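PDB 3N89: defective in germ line development protein 3, isoform a from Caenorhabditis elegans, which probably acts in germline development as a Bicaudal-C-type protein whose four KH domains pack into one globular platform. Local coordinates for residues Y195-D198 with Q199-S203. Residues are numbered along the deposited sequence; the frame is centred on the assembly and turned at random.
Sequences YYVD and QVLGS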
# COMPACT_ATOMS: atom_id res chain seq x y z
N TYR A 195 9.76 -9.37 -3.49
CA TYR A 195 10.57 -9.20 -2.29
C TYR A 195 9.82 -9.48 -1.00
O TYR A 195 10.32 -10.18 -0.12
CB TYR A 195 11.13 -7.78 -2.21
CG TYR A 195 12.18 -7.59 -1.14
CD1 TYR A 195 13.53 -7.62 -1.46
CD2 TYR A 195 11.82 -7.38 0.20
CE1 TYR A 195 14.51 -7.45 -0.49
CE2 TYR A 195 12.79 -7.21 1.19
CZ TYR A 195 14.14 -7.24 0.83
OH TYR A 195 15.14 -7.07 1.76
N TYR A 196 8.62 -8.92 -0.90
CA TYR A 196 7.81 -9.05 0.31
C TYR A 196 6.95 -10.29 0.43
O TYR A 196 6.24 -10.46 1.43
CB TYR A 196 6.94 -7.80 0.45
CG TYR A 196 7.73 -6.51 0.43
CD1 TYR A 196 7.62 -5.62 -0.63
CD2 TYR A 196 8.59 -6.18 1.48
CE1 TYR A 196 8.35 -4.43 -0.66
CE2 TYR A 196 9.32 -5.00 1.46
CZ TYR A 196 9.19 -4.12 0.39
OH TYR A 196 9.89 -2.94 0.37
N VAL A 197 7.03 -11.17 -0.56
CA VAL A 197 6.26 -12.41 -0.54
C VAL A 197 6.39 -13.13 0.79
O VAL A 197 5.39 -13.56 1.36
CB VAL A 197 6.72 -13.36 -1.66
CG1 VAL A 197 6.06 -14.72 -1.49
CG2 VAL A 197 6.38 -12.77 -3.04
N ASP A 198 7.61 -13.24 1.31
CA ASP A 198 7.79 -13.92 2.58
C ASP A 198 7.08 -13.22 3.75
O ASP A 198 6.54 -13.88 4.64
CB ASP A 198 9.29 -14.11 2.90
CG ASP A 198 10.09 -12.81 2.81
OD1 ASP A 198 9.55 -11.74 3.20
OD2 ASP A 198 11.26 -12.87 2.37
N GLN A 199 7.07 -11.89 3.72
CA GLN A 199 6.45 -11.10 4.78
C GLN A 199 4.91 -10.98 4.69
O GLN A 199 4.24 -10.81 5.71
CB GLN A 199 7.07 -9.69 4.80
CG GLN A 199 6.65 -8.82 5.98
CD GLN A 199 7.08 -7.36 5.82
OE1 GLN A 199 8.23 -7.07 5.47
NE2 GLN A 199 6.16 -6.44 6.09
N VAL A 200 4.36 -11.06 3.49
CA VAL A 200 2.92 -10.93 3.30
C VAL A 200 2.20 -12.27 3.30
O VAL A 200 1.26 -12.49 4.07
CB VAL A 200 2.58 -10.21 1.97
CG1 VAL A 200 1.07 -10.11 1.81
CG2 VAL A 200 3.22 -8.82 1.92
N LEU A 201 2.62 -13.17 2.41
CA LEU A 201 2.01 -14.49 2.30
C LEU A 201 2.45 -15.47 3.38
O LEU A 201 1.66 -16.28 3.85
CB LEU A 201 2.33 -15.08 0.93
CG LEU A 201 1.35 -14.80 -0.21
CD1 LEU A 201 1.39 -13.34 -0.62
CD2 LEU A 201 1.71 -15.69 -1.38
N GLY A 202 3.73 -15.40 3.74
CA GLY A 202 4.26 -16.30 4.74
C GLY A 202 5.61 -16.82 4.30
O GLY A 202 5.98 -16.70 3.12
N SER A 203 6.36 -17.40 5.24
CA SER A 203 7.68 -17.95 4.96
C SER A 203 7.76 -19.38 5.53
O SER A 203 6.84 -19.83 6.22
CB SER A 203 8.75 -17.07 5.60
OG SER A 203 10.05 -17.40 5.13
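The carbonyl oxygen of Tyr-196 receives two backbone N-H groups, from Val-200 N at 2.9 Å and, weakly and at a poor angle, from Gln-199 N. This is the single turn of the short helix 197-200 in the third KH domain of GLD-3, which follows strand 186-193 and leads through Gly-202 toward helix 209-217. One residue on, Val-197 O accepts Leu-201 N at 3.0 Å and, more weakly, Gly-202 N, as the chain leaves the helix. Gly-202 departs from helical geometry with a positive phi of 136°, a backbone conformation that suits glycine. Ser-203 N then bonds to Thr-206 OG1.

Side chains follow the same turn. The CG2 branch of Val-200 rests on Tyr-196 CB at 4.1 Å, while the Tyr-196 ring and the Gln-199 side chain run alongside each other, both reaching Pro-260 of strand 260-268. With CG anti to its carbonyl carbon (chi1 -55°), the buried Tyr-196 carries its hydroxyl to a weak hydrogen bond with Pro-79 O. Val-197 and Leu-201 instead meet Tyr-237, packing the helix and the residue after it against strand 236-242 of the six-stranded antiparallel sheet. At the exit, Asp-198 CA makes a CA-H...O contact with Gly-202 O at 3.4 Å.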